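Local atomic coordinates of fatty acid amide hydrolase (Candida albicans, PDB entry 6KVR), a protein that probably hydrolyses monocarboxylic acid amides to the free carboxylate and ammonium, as a serine hydrolase of the amidase signature family. Residues Ile501-Pro505 / Phe536-Val541; Leu226-Ser230 / Ala472-Glu476; Pro358-Leu363 / Pro540-Gln544. One frame throughout, in Å; residues are numbered along the deposited sequence.

Contact 1 of 3, residues Ile501-Pro505 / Phe536-Val541; sequences IFQDP and FVGAPV
Residues Ile-501 to Gln-503 pair antiparallel with Ala-539 to Val-541 where strand 540-546 enters the central mixed sheet of the amidase fold, and the type II turn Phe-536 to Ala-539 is pinned to the same partner. Phe-502 and Pro-540 form a non-hydrogen-bonded pair, flanked by two backbone bonds: Val-541 N to Ile-501 O (3.1 Å) and Gln-503 N to Ala-539 O (2.9 Å). On the face that this pair shares, the Phe-502 ring reaches Pro-540 with CE2 4.0 Å from CB, and the carbonyl oxygen of Gly-538 lies at the ring edge, 3.2 Å from CD2. Gln-503 grips the turn with its side chain. CG stands anti to the backbone N (chi1 -171°) and the chain then bends at chi2 (-97°), which brings the amide to the turn. Its NE2 is held by Pro-533 O and the Tyr-531 hydroxyl, fixing the rotation of the amide. Farther along, Pro-505 CG lies 3.8 Å from Val-537 CG1, the two side chains crossing at about a right angle. Gln-503 OE1 accepts the N-H of Gly-538 at 3.0 Å, with the donor tilted 27° from the amide carbonyl plane.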
ATOM      1  N   ILE A 501     -18.366  30.079  -9.254  1.00 34.61           N
ATOM      2  CA  ILE A 501     -18.946  31.037  -8.324  1.00 35.26           C
ATOM      3  C   ILE A 501     -17.826  31.760  -7.592  1.00 36.35           C
ATOM      4  O   ILE A 501     -16.764  31.180  -7.309  1.00 31.53           O
ATOM      5  CB  ILE A 501     -19.900  30.331  -7.346  1.00 35.43           C
ATOM      6  CG1 ILE A 501     -21.106  29.817  -8.129  1.00 32.52           C
ATOM      7  CG2 ILE A 501     -20.348  31.292  -6.238  1.00 36.11           C
ATOM      8  CD1 ILE A 501     -21.857  28.719  -7.456  1.00 35.58           C
ATOM      9  N   PHE A 502     -18.048  33.045  -7.315  1.00 34.82           N
ATOM     10  CA  PHE A 502     -17.106  33.876  -6.585  1.00 27.68           C
ATOM     11  C   PHE A 502     -17.838  34.514  -5.424  1.00 30.88           C
ATOM     12  O   PHE A 502     -19.046  34.770  -5.498  1.00 31.83           O
ATOM     13  CB  PHE A 502     -16.483  34.936  -7.501  1.00 27.04           C
ATOM     14  CG  PHE A 502     -15.692  34.344  -8.635  1.00 34.11           C
ATOM     15  CD1 PHE A 502     -16.340  33.734  -9.711  1.00 35.82           C
ATOM     16  CD2 PHE A 502     -14.303  34.349  -8.608  1.00 31.44           C
ATOM     17  CE1 PHE A 502     -15.617  33.159 -10.757  1.00 35.89           C
ATOM     18  CE2 PHE A 502     -13.567  33.787  -9.660  1.00 37.99           C
ATOM     19  CZ  PHE A 502     -14.231  33.185 -10.733  1.00 37.14           C
ATOM     20  N   GLN A 503     -17.112  34.743  -4.336  1.00 30.85           N
ATOM     21  CA  GLN A 503     -17.720  35.424  -3.209  1.00 29.96           C
ATOM     22  C   GLN A 503     -18.262  36.781  -3.659  1.00 33.20           C
ATOM     23  O   GLN A 503     -17.672  37.465  -4.506  1.00 31.34           O
ATOM     24  CB  GLN A 503     -16.716  35.594  -2.075  1.00 28.67           C
ATOM     25  CG  GLN A 503     -17.326  36.113  -0.773  1.00 27.25           C
ATOM     26  CD  GLN A 503     -17.157  37.614  -0.607  1.00 29.05           C
ATOM     27  OE1 GLN A 503     -16.799  38.326  -1.552  1.00 30.72           O
ATOM     28  NE2 GLN A 503     -17.407  38.104   0.605  1.00 29.83           N
ATOM     29  N   ASP A 504     -19.407  37.146  -3.100  1.00 35.98           N
ATOM     30  CA  ASP A 504     -20.090  38.404  -3.401  1.00 37.33           C
ATOM     31  C   ASP A 504     -20.312  39.133  -2.088  1.00 36.50           C
ATOM     32  O   ASP A 504     -21.150  38.694  -1.277  1.00 36.76           O
ATOM     33  CB  ASP A 504     -21.423  38.136  -4.102  1.00 39.88           C
ATOM     34  CG  ASP A 504     -22.067  39.402  -4.640  1.00 46.58           C
ATOM     35  OD1 ASP A 504     -21.998  40.461  -3.964  1.00 43.76           O
ATOM     36  OD2 ASP A 504     -22.635  39.335  -5.753  1.00 48.91           O
ATOM     37  N   PRO A 505     -19.610  40.236  -1.822  1.00 34.00           N
ATOM     38  CA  PRO A 505     -19.757  40.884  -0.511  1.00 35.27           C
ATOM     39  C   PRO A 505     -21.156  41.426  -0.256  1.00 42.25           C
ATOM     40  O   PRO A 505     -21.554  41.540   0.910  1.00 48.47           O
ATOM     41  CB  PRO A 505     -18.699  41.996  -0.541  1.00 33.02           C
ATOM     42  CG  PRO A 505     -18.390  42.222  -1.984  1.00 37.50           C
ATOM     43  CD  PRO A 505     -18.609  40.902  -2.675  1.00 34.99           C
ATOM     44  N   PHE A 536     -12.989  39.517   1.985  1.00 29.27           N
ATOM     45  CA  PHE A 536     -12.733  38.320   1.193  1.00 30.81           C
ATOM     46  C   PHE A 536     -13.317  38.465  -0.211  1.00 29.02           C
ATOM     47  O   PHE A 536     -13.731  37.472  -0.815  1.00 27.19           O
ATOM     48  CB  PHE A 536     -13.314  37.060   1.867  1.00 26.00           C
ATOM     49  CG  PHE A 536     -12.607  36.650   3.139  1.00 26.48           C
ATOM     50  CD1 PHE A 536     -11.469  35.854   3.094  1.00 23.42           C
ATOM     51  CD2 PHE A 536     -13.098  37.039   4.380  1.00 30.12           C
ATOM     52  CE1 PHE A 536     -10.817  35.470   4.260  1.00 25.19           C
ATOM     53  CE2 PHE A 536     -12.451  36.662   5.555  1.00 30.31           C
ATOM     54  CZ  PHE A 536     -11.311  35.871   5.498  1.00 27.93           C
ATOM     55  N   VAL A 537     -13.323  39.692  -0.749  1.00 29.80           N
ATOM     56  CA  VAL A 537     -14.141  40.022  -1.918  1.00 24.04           C
ATOM     57  C   VAL A 537     -13.740  39.204  -3.139  1.00 31.29           C
ATOM     58  O   VAL A 537     -12.573  39.205  -3.556  1.00 31.26           O
ATOM     59  CB  VAL A 537     -14.027  41.520  -2.243  1.00 28.21           C
ATOM     60  CG1 VAL A 537     -14.877  41.844  -3.465  1.00 27.28           C
ATOM     61  CG2 VAL A 537     -14.405  42.394  -1.033  1.00 29.12           C
ATOM     62  N   GLY A 538     -14.728  38.554  -3.764  1.00 30.37           N
ATOM     63  CA  GLY A 538     -14.532  37.990  -5.079  1.00 26.43           C
ATOM     64  C   GLY A 538     -13.676  36.745  -5.128  1.00 31.12           C
ATOM     65  O   GLY A 538     -13.298  36.319  -6.230  1.00 27.70           O
ATOM     66  N   ALA A 539     -13.371  36.146  -3.972  1.00 29.39           N
ATOM     67  CA  ALA A 539     -12.551  34.936  -3.924  1.00 26.68           C
ATOM     68  C   ALA A 539     -13.286  33.761  -4.560  1.00 24.92           C
ATOM     69  O   ALA A 539     -14.469  33.547  -4.289  1.00 29.07           O
ATOM     70  CB  ALA A 539     -12.198  34.586  -2.483  1.00 21.83           C
ATOM     71  N   PRO A 540     -12.604  32.954  -5.367  1.00 26.81           N
ATOM     72  CA  PRO A 540     -13.269  31.799  -5.981  1.00 27.84           C
ATOM     73  C   PRO A 540     -13.674  30.759  -4.945  1.00 27.35           C
ATOM     74  O   PRO A 540     -13.065  30.637  -3.878  1.00 23.79           O
ATOM     75  CB  PRO A 540     -12.208  31.245  -6.940  1.00 29.24           C
ATOM     76  CG  PRO A 540     -10.915  31.757  -6.440  1.00 26.48           C
ATOM     77  CD  PRO A 540     -11.191  33.076  -5.765  1.00 26.89           C
ATOM     78  N   VAL A 541     -14.742  30.024  -5.261  1.00 25.36           N
ATOM     79  CA  VAL A 541     -15.185  28.886  -4.460  1.00 25.14           C
ATOM     80  C   VAL A 541     -14.893  27.613  -5.236  1.00 29.78           C
ATOM     81  O   VAL A 541     -15.438  27.405  -6.329  1.00 32.49           O
ATOM     82  CB  VAL A 541     -16.677  28.940  -4.110  1.00 26.75           C
ATOM     83  CG1 VAL A 541     -17.026  27.672  -3.349  1.00 27.03           C
ATOM     84  CG2 VAL A 541     -17.002  30.149  -3.272  1.00 29.53           C
TER

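Contact 2 of 3, residues Leu226-Ser230 / Ala472-Glu476; sequences LLLSS and APHSE
His-474 and Leu-228, which meet across the contact, both start with CG beside the backbone N, anti to the carbonyl carbon (chi1 -67° and -47°). The CB of His-474 points away from residues 226-230, yet the ring comes back to Leu-228, whose CD2 sits in the ring plane at the edge, 3.4 Å from CD2 of the histidine. Leu-227 differs, its CG lying opposite the backbone N (chi1 176°), and its CD2 comes within 3.9 Å of His-474 NE2. That nitrogen is hydrogen-bonded to Gln-535 O, and the ring stacks with Phe-536, so a hydrogen bond and a ring stack together hold the imidazole. Leu-228 also packs its CB on Ala-472 CB at 3.9 Å, and that alanine CB lies 3.4 Å from Ser-229 O.

The backbones are joined directly by one nearly straight hydrogen bond, Ser-229 N to Pro-473 O (2.9 Å). A water adds a second link, donating to Leu-227 O at 2.6 Å and accepting from Ser-475 N at 3.0 Å. Ser-475 OG and Leu-227 O both bind Lys-221 NZ, while Ser-229 OG bonds to Gly-231 N and Asp-211 OD2. Two loops far apart in sequence are thus joined by a single direct hydrogen bond, with water and Lys-221 bridging them, a few residues before Ser-233 in the chain, a predicted charge-relay residue. The nearby ammonium probably polarises the carbonyl of Leu-227.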
ATOM      1  N   LEU A 226      -5.309  39.871  -3.863  1.00 27.59           N
ATOM      2  CA  LEU A 226      -3.957  39.835  -3.320  1.00 24.95           C
ATOM      3  C   LEU A 226      -3.903  40.009  -1.809  1.00 27.46           C
ATOM      4  O   LEU A 226      -2.824  39.843  -1.225  1.00 29.85           O
ATOM      5  CB  LEU A 226      -3.085  40.895  -3.986  1.00 28.52           C
ATOM      6  CG  LEU A 226      -2.623  40.614  -5.418  1.00 30.67           C
ATOM      7  CD1 LEU A 226      -1.745  41.768  -5.929  1.00 28.98           C
ATOM      8  CD2 LEU A 226      -1.870  39.301  -5.510  1.00 25.83           C
ATOM      9  N   LEU A 227      -5.010  40.338  -1.147  1.00 25.26           N
ATOM     10  CA  LEU A 227      -4.967  40.276   0.311  1.00 26.20           C
ATOM     11  C   LEU A 227      -4.941  38.824   0.802  1.00 28.83           C
ATOM     12  O   LEU A 227      -4.352  38.535   1.855  1.00 26.89           O
ATOM     13  CB  LEU A 227      -6.150  41.037   0.915  1.00 23.81           C
ATOM     14  CG  LEU A 227      -6.313  40.987   2.446  1.00 31.38           C
ATOM     15  CD1 LEU A 227      -5.160  41.664   3.183  1.00 24.34           C
ATOM     16  CD2 LEU A 227      -7.629  41.607   2.870  1.00 29.16           C
ATOM     17  N   LEU A 228      -5.535  37.897   0.046  1.00 20.78           N
ATOM     18  CA  LEU A 228      -5.721  36.535   0.536  1.00 25.40           C
ATOM     19  C   LEU A 228      -4.516  35.646   0.245  1.00 26.92           C
ATOM     20  O   LEU A 228      -3.713  35.899  -0.658  1.00 26.35           O
ATOM     21  CB  LEU A 228      -6.977  35.900  -0.071  1.00 23.36           C
ATOM     22  CG  LEU A 228      -8.186  36.846  -0.006  1.00 29.76           C
ATOM     23  CD1 LEU A 228      -9.386  36.215  -0.681  1.00 20.20           C
ATOM     24  CD2 LEU A 228      -8.499  37.252   1.464  1.00 23.95           C
ATOM     25  N   SER A 229      -4.403  34.583   1.038  1.00 25.63           N
ATOM     26  CA  SER A 229      -3.436  33.533   0.764  1.00 24.75           C
ATOM     27  C   SER A 229      -3.817  32.751  -0.489  1.00 26.54           C
ATOM     28  O   SER A 229      -4.996  32.559  -0.800  1.00 24.85           O
ATOM     29  CB  SER A 229      -3.358  32.578   1.951  1.00 28.21           C
ATOM     30  OG  SER A 229      -2.835  31.331   1.546  1.00 28.46           O
ATOM     31  N   SER A 230      -2.803  32.269  -1.205  1.00 26.37           N
ATOM     32  CA  SER A 230      -3.031  31.312  -2.282  1.00 23.54           C
ATOM     33  C   SER A 230      -3.073  29.876  -1.778  1.00 26.98           C
ATOM     34  O   SER A 230      -3.260  28.960  -2.588  1.00 28.37           O
ATOM     35  CB  SER A 230      -1.955  31.459  -3.369  1.00 29.56           C
ATOM     36  OG  SER A 230      -0.718  30.860  -2.974  1.00 31.82           O
ATOM     37  N   ALA A 472     -10.521  31.372   0.326  1.00 22.68           N
ATOM     38  CA  ALA A 472      -9.122  31.552   0.702  1.00 23.23           C
ATOM     39  C   ALA A 472      -8.996  32.365   1.990  1.00 22.77           C
ATOM     40  O   ALA A 472      -9.660  33.400   2.137  1.00 25.81           O
ATOM     41  CB  ALA A 472      -8.343  32.246  -0.420  1.00 24.50           C
ATOM     42  N   PRO A 473      -8.167  31.944   2.926  1.00 25.38           N
ATOM     43  CA  PRO A 473      -8.035  32.663   4.195  1.00 25.48           C
ATOM     44  C   PRO A 473      -7.068  33.839   4.076  1.00 25.19           C
ATOM     45  O   PRO A 473      -6.327  33.989   3.108  1.00 22.63           O
ATOM     46  CB  PRO A 473      -7.481  31.591   5.132  1.00 22.72           C
ATOM     47  CG  PRO A 473      -6.572  30.820   4.240  1.00 25.91           C
ATOM     48  CD  PRO A 473      -7.287  30.763   2.874  1.00 24.64           C
ATOM     49  N   HIS A 474      -7.090  34.690   5.090  1.00 25.89           N
ATOM     50  CA  HIS A 474      -6.028  35.677   5.203  1.00 29.65           C
ATOM     51  C   HIS A 474      -4.716  34.971   5.533  1.00 28.88           C
ATOM     52  O   HIS A 474      -4.706  33.909   6.157  1.00 26.87           O
ATOM     53  CB  HIS A 474      -6.364  36.703   6.281  1.00 24.01           C
ATOM     54  CG  HIS A 474      -7.538  37.565   5.943  1.00 30.29           C
ATOM     55  ND1 HIS A 474      -8.236  38.281   6.893  1.00 33.80           N
ATOM     56  CD2 HIS A 474      -8.128  37.840   4.755  1.00 30.15           C
ATOM     57  CE1 HIS A 474      -9.209  38.952   6.306  1.00 38.52           C
ATOM     58  NE2 HIS A 474      -9.168  38.700   5.008  1.00 36.29           N
ATOM     59  N   SER A 475      -3.601  35.576   5.120  1.00 25.14           N
ATOM     60  CA  SER A 475      -2.301  34.966   5.368  1.00 28.35           C
ATOM     61  C   SER A 475      -2.116  34.655   6.848  1.00 29.77           C
ATOM     62  O   SER A 475      -2.479  35.448   7.722  1.00 26.12           O
ATOM     63  CB  SER A 475      -1.181  35.878   4.862  1.00 29.20           C
ATOM     64  OG  SER A 475      -1.323  36.054   3.454  1.00 26.64           O
ATOM     65  N   GLU A 476      -1.596  33.453   7.118  1.00 28.69           N
ATOM     66  CA  GLU A 476      -1.246  32.995   8.462  1.00 25.84           C
ATOM     67  C   GLU A 476      -2.470  32.876   9.372  1.00 27.47           C
ATOM     68  O   GLU A 476      -2.338  32.881  10.602  1.00 27.18           O
ATOM     69  CB  GLU A 476      -0.188  33.906   9.098  1.00 28.54           C
ATOM     70  CG  GLU A 476       1.054  34.163   8.226  1.00 30.04           C
ATOM     71  CD  GLU A 476       2.257  34.689   9.026  1.00 34.87           C
ATOM     72  OE1 GLU A 476       3.024  33.890   9.636  1.00 38.57           O
ATOM     73  OE2 GLU A 476       2.429  35.929   9.050  1.00 40.37           O
TER
HETATM   74  O   HOH W   1      -3.839  38.481   4.398  1.00 26.11           O

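Contact 3 of 3, residues Pro358-Leu363 / Pro540-Gln544; sequences PIRRAL and PVGLQ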
ATOM      1  N   PRO A 358     -20.224  32.152   1.616  1.00 31.17           N
ATOM      2  CA  PRO A 358     -19.932  31.846   0.199  1.00 27.45           C
ATOM      3  C   PRO A 358     -19.855  30.356  -0.094  1.00 28.09           C
ATOM      4  O   PRO A 358     -20.340  29.922  -1.146  1.00 30.42           O
ATOM      5  CB  PRO A 358     -18.597  32.555  -0.058  1.00 28.89           C
ATOM      6  CG  PRO A 358     -18.000  32.750   1.277  1.00 29.26           C
ATOM      7  CD  PRO A 358     -19.156  32.975   2.211  1.00 32.44           C
ATOM      8  N   ILE A 359     -19.288  29.558   0.817  1.00 26.30           N
ATOM      9  CA  ILE A 359     -19.212  28.111   0.595  1.00 28.49           C
ATOM     10  C   ILE A 359     -20.602  27.488   0.651  1.00 28.20           C
ATOM     11  O   ILE A 359     -20.950  26.630  -0.173  1.00 30.24           O
ATOM     12  CB  ILE A 359     -18.269  27.436   1.616  1.00 25.00           C
ATOM     13  CG1 ILE A 359     -16.919  28.166   1.714  1.00 26.16           C
ATOM     14  CG2 ILE A 359     -18.034  25.992   1.226  1.00 27.92           C
ATOM     15  CD1 ILE A 359     -16.152  28.230   0.402  1.00 22.87           C
ATOM     16  N   ARG A 360     -21.407  27.886   1.635  1.00 25.88           N
ATOM     17  CA  ARG A 360     -22.765  27.374   1.717  1.00 28.76           C
ATOM     18  C   ARG A 360     -23.536  27.679   0.437  1.00 30.77           C
ATOM     19  O   ARG A 360     -24.185  26.793  -0.134  1.00 29.80           O
ATOM     20  CB  ARG A 360     -23.476  27.958   2.933  1.00 30.70           C
ATOM     21  CG  ARG A 360     -24.927  27.461   3.096  1.00 38.69           C
ATOM     22  CD  ARG A 360     -25.545  27.964   4.394  1.00 34.01           C
ATOM     23  NE  ARG A 360     -25.483  29.417   4.469  1.00 39.45           N
ATOM     24  CZ  ARG A 360     -25.675  30.108   5.580  1.00 35.94           C
ATOM     25  NH1 ARG A 360     -25.944  29.505   6.724  1.00 35.61           N
ATOM     26  NH2 ARG A 360     -25.604  31.439   5.539  1.00 40.30           N
ATOM     27  N   ARG A 361     -23.444  28.921  -0.050  1.00 30.11           N
ATOM     28  CA  ARG A 361     -24.198  29.306  -1.241  1.00 30.15           C
ATOM     29  C   ARG A 361     -23.737  28.517  -2.460  1.00 33.11           C
ATOM     30  O   ARG A 361     -24.557  27.948  -3.190  1.00 35.18           O
ATOM     31  CB  ARG A 361     -24.070  30.810  -1.495  1.00 32.63           C
ATOM     32  CG  ARG A 361     -24.758  31.277  -2.775  1.00 37.46           C
ATOM     33  CD  ARG A 361     -24.845  32.799  -2.908  1.00 34.12           C
ATOM     34  NE  ARG A 361     -23.537  33.435  -2.922  1.00 32.65           N
ATOM     35  CZ  ARG A 361     -22.801  33.628  -4.009  1.00 35.85           C
ATOM     36  NH1 ARG A 361     -23.226  33.260  -5.205  1.00 32.53           N
ATOM     37  NH2 ARG A 361     -21.602  34.197  -3.889  1.00 32.65           N
ATOM     38  N   ALA A 362     -22.418  28.457  -2.689  1.00 29.96           N
ATOM     39  CA  ALA A 362     -21.912  27.761  -3.870  1.00 31.09           C
ATOM     40  C   ALA A 362     -22.244  26.268  -3.829  1.00 33.63           C
ATOM     41  O   ALA A 362     -22.630  25.680  -4.849  1.00 30.19           O
ATOM     42  CB  ALA A 362     -20.409  27.984  -4.003  1.00 29.89           C
ATOM     43  N   LEU A 363     -22.087  25.633  -2.667  1.00 32.31           N
ATOM     44  CA  LEU A 363     -22.489  24.240  -2.537  1.00 30.67           C
ATOM     45  C   LEU A 363     -23.968  24.069  -2.882  1.00 37.05           C
ATOM     46  O   LEU A 363     -24.341  23.208  -3.690  1.00 33.90           O
ATOM     47  CB  LEU A 363     -22.189  23.757  -1.120  1.00 32.53           C
ATOM     48  CG  LEU A 363     -22.442  22.273  -0.859  1.00 37.99           C
ATOM     49  CD1 LEU A 363     -21.829  21.422  -1.970  1.00 30.28           C
ATOM     50  CD2 LEU A 363     -21.886  21.887   0.510  1.00 31.41           C
ATOM     51  N   PRO A 540     -12.604  32.954  -5.367  1.00 26.81           N
ATOM     52  CA  PRO A 540     -13.269  31.799  -5.981  1.00 27.84           C
ATOM     53  C   PRO A 540     -13.674  30.759  -4.945  1.00 27.35           C
ATOM     54  O   PRO A 540     -13.065  30.637  -3.878  1.00 23.79           O
ATOM     55  CB  PRO A 540     -12.208  31.245  -6.940  1.00 29.24           C
ATOM     56  CG  PRO A 540     -10.915  31.757  -6.440  1.00 26.48           C
ATOM     57  CD  PRO A 540     -11.191  33.076  -5.765  1.00 26.89           C
ATOM     58  N   VAL A 541     -14.742  30.024  -5.261  1.00 25.36           N
ATOM     59  CA  VAL A 541     -15.185  28.886  -4.460  1.00 25.14           C
ATOM     60  C   VAL A 541     -14.893  27.613  -5.236  1.00 29.78           C
ATOM     61  O   VAL A 541     -15.438  27.405  -6.329  1.00 32.49           O
ATOM     62  CB  VAL A 541     -16.677  28.940  -4.110  1.00 26.75           C
ATOM     63  CG1 VAL A 541     -17.026  27.672  -3.349  1.00 27.03           C
ATOM     64  CG2 VAL A 541     -17.002  30.149  -3.272  1.00 29.53           C
ATOM     65  N   GLY A 542     -14.055  26.755  -4.676  1.00 24.15           N
ATOM     66  CA  GLY A 542     -13.818  25.431  -5.235  1.00 27.82           C
ATOM     67  C   GLY A 542     -14.308  24.370  -4.272  1.00 26.11           C
ATOM     68  O   GLY A 542     -14.201  24.538  -3.056  1.00 28.51           O
ATOM     69  N   LEU A 543     -14.836  23.281  -4.819  1.00 23.70           N
ATOM     70  CA  LEU A 543     -15.419  22.209  -4.022  1.00 22.05           C
ATOM     71  C   LEU A 543     -14.709  20.893  -4.326  1.00 23.82           C
ATOM     72  O   LEU A 543     -13.992  20.772  -5.324  1.00 29.16           O
ATOM     73  CB  LEU A 543     -16.925  22.081  -4.306  1.00 28.22           C
ATOM     74  CG  LEU A 543     -17.874  23.242  -3.988  1.00 27.68           C
ATOM     75  CD1 LEU A 543     -19.273  22.916  -4.504  1.00 21.74           C
ATOM     76  CD2 LEU A 543     -17.923  23.561  -2.486  1.00 23.13           C
ATOM     77  N   GLN A 544     -14.942  19.886  -3.481  1.00 22.73           N
ATOM     78  CA  GLN A 544     -14.286  18.592  -3.609  1.00 26.82           C
ATOM     79  C   GLN A 544     -15.254  17.512  -4.077  1.00 24.00           C
ATOM     80  O   GLN A 544     -16.381  17.409  -3.578  1.00 28.24           O
ATOM     81  CB  GLN A 544     -13.667  18.150  -2.286  1.00 21.46           C
ATOM     82  CG  GLN A 544     -12.535  19.024  -1.845  1.00 26.63           C
ATOM     83  CD  GLN A 544     -11.857  18.443  -0.629  1.00 28.25           C
ATOM     84  OE1 GLN A 544     -10.715  17.997  -0.711  1.00 27.63           O
ATOM     85  NE2 GLN A 544     -12.570  18.402   0.494  1.00 21.60           N
TER
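Val-541 heads toward helix 357-372 and touches it with both methyls, where Ala-362 presents only a CB. The valine holds CG1 opposite its backbone nitrogen, which sets that methyl 3.5 Å from Ala-362 CB, tighter than usual van der Waals contact, while CG2 rests 4.0 Å from Pro-358 O. Ile-359 reaches the same CG1 by its end: with chi1 -49° and chi2 -59°, the branch bends at chi2, and CD1 lies 3.9 Å from Val-541 CG1. One turn along the helix, Leu-363 carries CG beside its carbonyl carbon, and its CD1 meets Leu-543 CD1 at 3.9 Å, the two side chains crossing at about a right angle. Leu-543 instead has CG beside its backbone N, anti to the carbonyl carbon, and its CD2 only grazes Ile-359 CG2 at 4.4 Å. No hydrogen bond crosses between the segments; all six touching residues are buried.

The short segments cross at -62°, with axes 8.9 Å apart, so the helix lies slantwise over one face of the sheet. Strand 540-546 runs between strands 494-499 and 462-466. Leu-464 of the latter touches both Leu-363 and Leu-543, and Pro-466 touches Ile-359, so the helix packs across neighbouring strands.

Contacts 1 and 3 share Pro-540 and Val-541 on strand 540-546, and their centres are about 9 Å apart: the strand pairs with 501-502 while helix 357-372 packs over it. Arg-361 of the helix ties them further, its NH2 lying 3.1 Å from Phe-502 O in a probable hydrogen bond and forming a salt bridge with Asp-508. Contact 2, centred about 13 Å from contact 1, meets it through Phe-536 and through Ala-539 CB, 3.7 Å from Leu-228 CD1; its nearest atoms stay about 5 Å from contact 3. Contact 2 lies nearest the predicted catalytic site: the side chain of Ser-229 is about 11 Å from that of Ser-257, the probable acyl-ester nucleophile.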